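Local coordinates for protein sugar kinase MJ0406 (Methanococcus jannaschii, PDB 2C4E) that phosphorylates a wide range of nucleosides to nucleoside monophosphates with ATP, working best on inosine, guanosine and cytidine and using magnesium or manganese, at residues F182-K187 with A210-K215; G12-D17 with L61-G66; G267-A272 with K292-L297. One frame throughout, in Å; residues are numbered along the deposited sequence.

Interaction 1: residues F182-K187 with A210-K215; sequences FLFMNK and ALIVTK
Ile212 lies alongside Phe184 on the face of the sheet that also carries Phe182, Ala210, Asn186 and Thr214. Followed outward, Ile212 CB comes first against the ring, 3.6 Å from Phe184 CD2. CG2 then reaches the same CD2, while CG1 approaches CE2. Ile212 CD1 ends over one face of the ring, 4.0 Å from the centroid of the Phe184 ring, a CH-pi contact displaced toward the rim, and also nears Leu183 O and the CB of Phe182. With CG1 anti to its carbonyl carbon (chi1 -56°), the ethyl arm of Ile212 is turned along the ring.

The backbones run parallel in register, Phe182 beside Ala210 and Asn186 beside Thr214. Leu183 N binds Ala210 O at 2.9 Å, Ile212 N binds Leu183 O at 2.8 Å, and Met185 N and Thr214 N continue the ladder to Ile212 O and Met185 O. On the other face, Leu183 and Leu211 pack side by side, with Leu183 CD2 4.1 Å from Leu211 CD1.

At the C-terminal ends, Thr214 OG1 donates to Asn186 OD1 at 2.5 Å, approaching from above the amide plane, 43° out of it. The same hydroxyl is hydrogen-bonded to Arg250, the inferred transition-state stabiliser, so it couples this residue to the strand ends. Asn186, Thr214 and Lys215 bind ATP. Neighbouring parallel strands whose C-terminal ends carry the nucleotide site are a hallmark of the Rossmann-like alpha/beta core of the ribokinase fold.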
loop_
_atom_site.group_PDB
_atom_site.type_symbol
_atom_site.label_atom_id
_atom_site.label_comp_id
_atom_site.label_asym_id
_atom_site.label_seq_id
_atom_site.Cartn_x
_atom_site.Cartn_y
_atom_site.Cartn_z
ATOM N N PHE A 182 -20.884 -28.225 2.538
ATOM C CA PHE A 182 -21.157 -27.347 1.400
ATOM C C PHE A 182 -19.832 -26.863 0.870
ATOM O O PHE A 182 -19.087 -26.199 1.590
ATOM C CB PHE A 182 -21.943 -26.085 1.774
ATOM C CG PHE A 182 -23.200 -26.317 2.571
ATOM C CD1 PHE A 182 -23.165 -26.242 3.958
ATOM C CD2 PHE A 182 -24.407 -26.544 1.952
ATOM C CE1 PHE A 182 -24.320 -26.421 4.705
ATOM C CE2 PHE A 182 -25.587 -26.713 2.703
ATOM C CZ PHE A 182 -25.531 -26.656 4.068
ATOM N N LEU A 183 -19.531 -27.201 -0.380
ATOM C CA LEU A 183 -18.310 -26.791 -1.042
ATOM C C LEU A 183 -18.656 -25.788 -2.132
ATOM O O LEU A 183 -19.406 -26.099 -3.065
ATOM C CB LEU A 183 -17.614 -28.009 -1.633
ATOM C CG LEU A 183 -16.338 -27.779 -2.443
ATOM C CD1 LEU A 183 -15.274 -27.171 -1.514
ATOM C CD2 LEU A 183 -15.896 -29.105 -3.010
ATOM N N PHE A 184 -18.130 -24.586 -1.985
ATOM C CA PHE A 184 -18.298 -23.521 -2.954
ATOM C C PHE A 184 -16.994 -23.317 -3.724
ATOM O O PHE A 184 -15.925 -23.247 -3.127
ATOM C CB PHE A 184 -18.624 -22.200 -2.253
ATOM C CG PHE A 184 -19.952 -22.157 -1.537
ATOM C CD1 PHE A 184 -20.051 -22.533 -0.188
ATOM C CD2 PHE A 184 -21.082 -21.662 -2.161
ATOM C CE1 PHE A 184 -21.267 -22.457 0.488
ATOM C CE2 PHE A 184 -22.285 -21.590 -1.489
ATOM C CZ PHE A 184 -22.379 -21.980 -0.170
ATOM N N MET A 185 -17.085 -23.188 -5.038
ATOM C CA MET A 185 -15.947 -22.793 -5.850
ATOM C C MET A 185 -16.436 -22.017 -7.050
ATOM O O MET A 185 -17.473 -22.318 -7.615
ATOM C CB MET A 185 -15.151 -24.012 -6.328
ATOM C CG MET A 185 -14.245 -24.637 -5.271
ATOM S SD MET A 185 -13.187 -25.928 -6.019
ATOM C CE MET A 185 -14.290 -27.278 -5.955
ATOM N N ASN A 186 -15.676 -21.014 -7.447
ATOM C CA ASN A 186 -15.886 -20.391 -8.735
ATOM C C ASN A 186 -15.453 -21.364 -9.830
ATOM O O ASN A 186 -14.684 -22.281 -9.566
ATOM C CB ASN A 186 -15.105 -19.087 -8.826
ATOM C CG ASN A 186 -15.717 -18.009 -7.971
ATOM O OD1 ASN A 186 -16.922 -17.772 -8.037
ATOM N ND2 ASN A 186 -14.902 -17.364 -7.143
ATOM N N LYS A 187 -15.945 -21.158 -11.045
ATOM C CA LYS A 187 -15.736 -22.130 -12.126
ATOM C C LYS A 187 -14.268 -22.407 -12.447
ATOM O O LYS A 187 -13.902 -23.552 -12.686
ATOM C CB LYS A 187 -16.472 -21.712 -13.398
ATOM C CG LYS A 187 -16.396 -22.760 -14.522
ATOM C CD LYS A 187 -17.390 -22.464 -15.641
ATOM C CE LYS A 187 -17.728 -23.713 -16.446
ATOM N NZ LYS A 187 -18.940 -23.515 -17.286
ATOM N N ALA A 210 -23.363 -30.826 -0.910
ATOM C CA ALA A 210 -23.681 -29.900 -1.984
ATOM C C ALA A 210 -22.412 -29.264 -2.487
ATOM O O ALA A 210 -21.573 -28.801 -1.701
ATOM C CB ALA A 210 -24.648 -28.827 -1.527
ATOM N N LEU A 211 -22.270 -29.274 -3.812
ATOM C CA LEU A 211 -21.204 -28.597 -4.497
ATOM C C LEU A 211 -21.853 -27.448 -5.250
ATOM O O LEU A 211 -22.753 -27.669 -6.049
ATOM C CB LEU A 211 -20.557 -29.557 -5.510
ATOM C CG LEU A 211 -19.710 -28.926 -6.608
ATOM C CD1 LEU A 211 -18.508 -28.243 -5.990
ATOM C CD2 LEU A 211 -19.287 -29.992 -7.625
ATOM N N ILE A 212 -21.396 -26.235 -4.990
ATOM C CA ILE A 212 -21.959 -25.043 -5.569
ATOM C C ILE A 212 -20.873 -24.379 -6.395
ATOM O O ILE A 212 -19.846 -23.925 -5.872
ATOM C CB ILE A 212 -22.466 -24.079 -4.488
ATOM C CG1 ILE A 212 -23.488 -24.784 -3.568
ATOM C CG2 ILE A 212 -23.064 -22.844 -5.174
ATOM C CD1 ILE A 212 -22.893 -25.333 -2.276
ATOM N N VAL A 213 -21.078 -24.379 -7.698
ATOM C CA VAL A 213 -20.149 -23.764 -8.622
ATOM C C VAL A 213 -20.743 -22.450 -9.095
ATOM O O VAL A 213 -21.793 -22.416 -9.736
ATOM C CB VAL A 213 -19.839 -24.685 -9.823
ATOM C CG1 VAL A 213 -18.889 -23.996 -10.790
ATOM C CG2 VAL A 213 -19.272 -26.023 -9.348
ATOM N N THR A 214 -20.066 -21.369 -8.755
ATOM C CA THR A 214 -20.516 -20.046 -9.113
ATOM C C THR A 214 -19.791 -19.578 -10.362
ATOM O O THR A 214 -18.589 -19.808 -10.532
ATOM C CB THR A 214 -20.281 -19.091 -7.925
ATOM O OG1 THR A 214 -18.925 -19.223 -7.474
ATOM C CG2 THR A 214 -21.083 -19.523 -6.730
ATOM N N LYS A 215 -20.554 -18.940 -11.246
ATOM C CA LYS A 215 -20.080 -18.492 -12.547
ATOM C C LYS A 215 -20.370 -16.994 -12.750
ATOM O O LYS A 215 -20.425 -16.520 -13.871
ATOM C CB LYS A 215 -20.746 -19.321 -13.652
ATOM C CG LYS A 215 -20.755 -20.827 -13.408
ATOM C CD LYS A 215 -21.566 -21.560 -14.465
ATOM C CE LYS A 215 -21.582 -23.060 -14.219
ATOM N NZ LYS A 215 -22.620 -23.745 -15.036
#

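Interaction 2: residues G12-D17 with L61-G66; sequences GHTALD and LLSCVG
Ser63 OG takes part in two hydrogen bonds, donating to Gly12 O at 2.6 Å and accepting from Thr14 OG1 at 2.8 Å. The bond to Gly12 O is nearly linear with the carbonyl, its C=O...OG angle being 165°. Beside this pair, Gly12 N binds Leu62 O at 3.1 Å, so both polar backbone atoms of Gly12 are held by the segment 61-66. The backbone angles of Gly12 would press a CB against the preceding carbonyl oxygen, a conformation that a residue with a side chain would hardly tolerate.

Thr14 turns its OG1 anti to its own carbonyl carbon (chi1 -69°), and this hydroxyl meets Leu61 as well as Ser63, with Leu61 CD2 lying 3.3 Å from Thr14 OG1. Thr14 CB lies 4.2 Å from Val65 CG1. A water accepts from Thr14 N at 2.9 Å and donates to Cys64 O at 2.6 Å, bridging the backbones farther along.

Helix 44-54 packs on Thr14 and Leu61 through Ala46, and His13 meets the ring of Phe113, a substrate-binding residue. Tyr121 OH adds a bond from Cys64 N. The two hydroxyls donate in one direction, Thr14 to Ser63 and Ser63 to the carbonyl of Gly12, which fixes how both are turned in this buried loop leading toward substrate-binding Asp17.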
loop_
_atom_site.group_PDB
_atom_site.type_symbol
_atom_site.label_atom_id
_atom_site.label_comp_id
_atom_site.label_asym_id
_atom_site.label_seq_id
_atom_site.Cartn_x
_atom_site.Cartn_y
_atom_site.Cartn_z
ATOM N N GLY A 12 -11.685 -16.959 9.071
ATOM C CA GLY A 12 -10.762 -16.505 8.055
ATOM C C GLY A 12 -10.494 -15.018 8.163
ATOM O O GLY A 12 -10.660 -14.405 9.216
ATOM N N HIS A 13 -10.108 -14.439 7.046
ATOM C CA HIS A 13 -9.633 -13.063 7.036
ATOM C C HIS A 13 -10.681 -12.029 7.407
ATOM O O HIS A 13 -11.781 -12.014 6.862
ATOM C CB HIS A 13 -9.083 -12.729 5.660
ATOM C CG HIS A 13 -7.795 -13.421 5.350
ATOM N ND1 HIS A 13 -6.765 -13.520 6.263
ATOM C CD2 HIS A 13 -7.360 -14.024 4.221
ATOM C CE1 HIS A 13 -5.757 -14.173 5.710
ATOM N NE2 HIS A 13 -6.094 -14.492 4.474
ATOM N N THR A 14 -10.278 -11.164 8.332
ATOM C CA THR A 14 -10.826 -9.845 8.511
ATOM C C THR A 14 -9.726 -8.858 8.106
ATOM O O THR A 14 -8.633 -8.890 8.656
ATOM C CB THR A 14 -11.237 -9.665 9.977
ATOM O OG1 THR A 14 -12.364 -10.508 10.261
ATOM C CG2 THR A 14 -11.722 -8.257 10.226
ATOM N N ALA A 15 -10.008 -8.010 7.121
ATOM C CA ALA A 15 -8.977 -7.164 6.514
ATOM C C ALA A 15 -9.482 -5.786 6.135
ATOM O O ALA A 15 -10.675 -5.586 5.971
ATOM C CB ALA A 15 -8.409 -7.839 5.278
ATOM N N LEU A 16 -8.555 -4.844 5.986
ATOM C CA LEU A 16 -8.863 -3.520 5.454
ATOM C C LEU A 16 -8.401 -3.467 4.003
ATOM O O LEU A 16 -7.241 -3.743 3.727
ATOM C CB LEU A 16 -8.142 -2.451 6.271
ATOM C CG LEU A 16 -8.555 -2.444 7.745
ATOM C CD1 LEU A 16 -7.468 -1.812 8.606
ATOM C CD2 LEU A 16 -9.885 -1.719 7.891
ATOM N N ASP A 17 -9.314 -3.127 3.092
ATOM C CA ASP A 17 -9.052 -3.069 1.656
ATOM C C ASP A 17 -8.852 -1.609 1.215
ATOM O O ASP A 17 -9.644 -0.737 1.557
ATOM C CB ASP A 17 -10.231 -3.647 0.865
ATOM C CG ASP A 17 -10.505 -5.121 1.157
ATOM O OD1 ASP A 17 -9.623 -5.834 1.679
ATOM O OD2 ASP A 17 -11.594 -5.651 0.856
ATOM N N LEU A 61 -17.451 -14.266 14.325
ATOM C CA LEU A 61 -16.259 -14.172 13.514
ATOM C C LEU A 61 -15.048 -14.694 14.259
ATOM O O LEU A 61 -14.858 -14.382 15.451
ATOM C CB LEU A 61 -16.078 -12.705 13.132
ATOM C CG LEU A 61 -15.093 -12.259 12.050
ATOM C CD1 LEU A 61 -15.394 -12.853 10.706
ATOM C CD2 LEU A 61 -15.159 -10.742 11.976
ATOM N N LEU A 62 -14.239 -15.502 13.580
ATOM C CA LEU A 62 -12.965 -15.970 14.111
ATOM C C LEU A 62 -11.891 -15.546 13.114
ATOM O O LEU A 62 -11.818 -16.089 12.014
ATOM C CB LEU A 62 -12.953 -17.491 14.299
ATOM C CG LEU A 62 -11.817 -18.023 15.183
ATOM C CD1 LEU A 62 -12.097 -19.472 15.528
ATOM C CD2 LEU A 62 -10.449 -17.889 14.515
ATOM N N SER A 63 -11.091 -14.554 13.510
ATOM C CA SER A 63 -10.001 -14.022 12.704
ATOM C C SER A 63 -8.854 -13.592 13.605
ATOM O O SER A 63 -9.054 -13.351 14.794
ATOM C CB SER A 63 -10.442 -12.777 11.921
ATOM O OG SER A 63 -11.632 -12.990 11.193
ATOM N N CYS A 64 -7.664 -13.490 13.025
ATOM C CA CYS A 64 -6.538 -12.812 13.664
ATOM C C CYS A 64 -6.449 -11.358 13.186
ATOM O O CYS A 64 -6.279 -11.091 11.992
ATOM C CB CYS A 64 -5.224 -13.524 13.337
ATOM S SG CYS A 64 -5.063 -15.170 14.055
ATOM N N VAL A 65 -6.574 -10.427 14.128
ATOM C CA VAL A 65 -6.462 -8.994 13.853
ATOM C C VAL A 65 -5.252 -8.415 14.591
ATOM O O VAL A 65 -4.636 -9.094 15.402
ATOM C CB VAL A 65 -7.780 -8.242 14.201
ATOM C CG1 VAL A 65 -8.947 -8.842 13.420
ATOM C CG2 VAL A 65 -8.078 -8.281 15.704
ATOM N N GLY A 66 -4.901 -7.175 14.282
ATOM C CA GLY A 66 -3.668 -6.571 14.778
ATOM C C GLY A 66 -3.885 -5.499 15.827
ATOM O O GLY A 66 -5.010 -5.237 16.243
HETATM O O HOH W 1 -7.854 -11.129 9.912
#

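Interaction 3: residues G267-A272 with K292-L297; sequences GLIGAA and KVVERL
Ala272 CB and Leu297 CG meet at 3.6 Å where the helix segments 267-272 and 292-297 cross, their axes 9.2 Å apart and their directions 100° from one another. The contact is entirely apolar between side chains. Val293 CG1 lies 3.6 Å from Ala272 CB and also touches the tip of Ile269, so the valine fits between these two residues of the other helix. Ile269 CD1 in turn sits 3.7 Å from Leu297 CD1, the two side chains crossing at about a right angle. Leu268 joins through its CB, which is 3.8 Å from Leu297 CD1.

Carbon against backbone oxygen is the second kind of contact: both methyls of Leu297 rest against Leu268 O, CD2 at 3.5 Å from it, an oxygen already bonded by Ala272 N within its own helix. An alanine here in place of Leu297 would probably leave a gap between the two helices, with Ile269 CD1 and Ala272 CB losing their leucine partner.

Beyond this patch, Arg296 forms a cation-pi contact with Phe276 near the end of helix 263-277 and a salt bridge with Glu279 just past it. Leu268 and Ala271 also rest on Ile231 of strand 228-231, placing helix 263-277 between that edge strand and the C-terminal helix 290-299.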
loop_
_atom_site.group_PDB
_atom_site.type_symbol
_atom_site.label_atom_id
_atom_site.label_comp_id
_atom_site.label_asym_id
_atom_site.label_seq_id
_atom_site.Cartn_x
_atom_site.Cartn_y
_atom_site.Cartn_z
ATOM N N GLY A 267 -29.838 -20.849 -3.304
ATOM C CA GLY A 267 -29.111 -20.358 -4.456
ATOM C C GLY A 267 -29.651 -19.033 -4.959
ATOM O O GLY A 267 -28.880 -18.133 -5.277
ATOM N N LEU A 268 -30.977 -18.926 -5.021
ATOM C CA LEU A 268 -31.641 -17.717 -5.509
ATOM C C LEU A 268 -31.404 -16.538 -4.579
ATOM O O LEU A 268 -31.155 -15.434 -5.033
ATOM C CB LEU A 268 -33.145 -17.959 -5.680
ATOM C CG LEU A 268 -33.561 -18.933 -6.789
ATOM C CD1 LEU A 268 -35.027 -19.366 -6.585
ATOM C CD2 LEU A 268 -33.375 -18.322 -8.161
ATOM N N ILE A 269 -31.437 -16.785 -3.273
ATOM C CA ILE A 269 -31.115 -15.746 -2.310
ATOM C C ILE A 269 -29.655 -15.331 -2.441
ATOM O O ILE A 269 -29.356 -14.145 -2.372
ATOM C CB ILE A 269 -31.448 -16.210 -0.873
ATOM C CG1 ILE A 269 -32.965 -16.357 -0.702
ATOM C CG2 ILE A 269 -30.828 -15.279 0.156
ATOM C CD1 ILE A 269 -33.743 -15.048 -0.582
ATOM N N GLY A 270 -28.744 -16.292 -2.611
ATOM C CA GLY A 270 -27.348 -15.959 -2.833
ATOM C C GLY A 270 -27.178 -15.035 -4.036
ATOM O O GLY A 270 -26.508 -13.995 -3.964
ATOM N N ALA A 271 -27.826 -15.411 -5.131
ATOM C CA ALA A 271 -27.791 -14.635 -6.373
ATOM C C ALA A 271 -28.353 -13.234 -6.163
ATOM O O ALA A 271 -27.755 -12.249 -6.590
ATOM C CB ALA A 271 -28.565 -15.345 -7.451
ATOM N N ALA A 272 -29.493 -13.142 -5.490
ATOM C CA ALA A 272 -30.127 -11.846 -5.249
ATOM C C ALA A 272 -29.252 -10.980 -4.347
ATOM O O ALA A 272 -29.098 -9.779 -4.578
ATOM C CB ALA A 272 -31.487 -12.035 -4.649
ATOM N N LYS A 292 -35.316 -6.915 1.547
ATOM C CA LYS A 292 -34.906 -6.298 0.285
ATOM C C LYS A 292 -34.469 -7.347 -0.740
ATOM O O LYS A 292 -34.716 -7.191 -1.941
ATOM C CB LYS A 292 -33.784 -5.266 0.495
ATOM C CG LYS A 292 -34.237 -3.983 1.177
ATOM C CD LYS A 292 -34.890 -3.008 0.203
ATOM C CE LYS A 292 -35.509 -1.822 0.935
ATOM N NZ LYS A 292 -36.398 -1.013 0.055
ATOM N N VAL A 293 -33.817 -8.408 -0.268
ATOM C CA VAL A 293 -33.394 -9.485 -1.146
ATOM C C VAL A 293 -34.605 -10.256 -1.658
ATOM O O VAL A 293 -34.689 -10.575 -2.849
ATOM C CB VAL A 293 -32.422 -10.433 -0.426
ATOM C CG1 VAL A 293 -32.271 -11.742 -1.168
ATOM C CG2 VAL A 293 -31.075 -9.758 -0.261
ATOM N N VAL A 294 -35.546 -10.548 -0.768
ATOM C CA VAL A 294 -36.758 -11.256 -1.177
ATOM C C VAL A 294 -37.512 -10.428 -2.221
ATOM O O VAL A 294 -37.990 -10.969 -3.219
ATOM C CB VAL A 294 -37.651 -11.612 0.045
ATOM C CG1 VAL A 294 -38.984 -12.195 -0.403
ATOM C CG2 VAL A 294 -36.916 -12.606 0.949
ATOM N N GLU A 295 -37.577 -9.118 -2.011
ATOM C CA GLU A 295 -38.275 -8.214 -2.927
ATOM C C GLU A 295 -37.660 -8.220 -4.322
ATOM O O GLU A 295 -38.369 -8.157 -5.326
ATOM C CB GLU A 295 -38.266 -6.791 -2.361
ATOM C CG GLU A 295 -39.150 -5.791 -3.085
ATOM C CD GLU A 295 -39.021 -4.386 -2.515
ATOM O OE1 GLU A 295 -37.944 -4.056 -1.973
ATOM O OE2 GLU A 295 -39.995 -3.611 -2.606
ATOM N N ARG A 296 -36.336 -8.306 -4.391
ATOM C CA ARG A 296 -35.657 -8.254 -5.679
ATOM C C ARG A 296 -35.879 -9.529 -6.484
ATOM O O ARG A 296 -36.066 -9.458 -7.694
ATOM C CB ARG A 296 -34.169 -7.983 -5.514
ATOM C CG ARG A 296 -33.488 -7.739 -6.826
ATOM C CD ARG A 296 -32.123 -7.160 -6.702
ATOM N NE ARG A 296 -32.143 -5.709 -6.569
ATOM C CZ ARG A 296 -31.045 -4.959 -6.577
ATOM N NH1 ARG A 296 -29.861 -5.532 -6.717
ATOM N NH2 ARG A 296 -31.130 -3.638 -6.465
ATOM N N LEU A 297 -35.879 -10.679 -5.810
ATOM C CA LEU A 297 -36.231 -11.955 -6.437
ATOM C C LEU A 297 -37.671 -11.993 -6.927
ATOM O O LEU A 297 -37.989 -12.733 -7.851
ATOM C CB LEU A 297 -36.046 -13.119 -5.457
ATOM C CG LEU A 297 -34.651 -13.680 -5.223
ATOM C CD1 LEU A 297 -34.725 -14.790 -4.184
ATOM C CD2 LEU A 297 -34.035 -14.187 -6.520
#

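Along the chain the contacts follow one another as interaction 2, interaction 1 and interaction 3. Interactions 1 and 2 both reach the eight-stranded sheet, one through the neighbouring strands 182-186 and 210-214, the other at the end of the outermost strand 58-62, beside the loop by which the chain passes from strand 7-11 into strand 15-21 of the four-stranded sheet. Their centres lie about 23 Å apart, on opposite sides of the chain's centre. Interaction 3 joins helices 263-277 and 290-299, its centre about 18 Å from that of interaction 1 and about 27 Å from that of interaction 2. Thus ATP-binding strand ends, the approach to a substrate-binding strand and the C-terminal helix packing occupy separate places in one ribokinase fold.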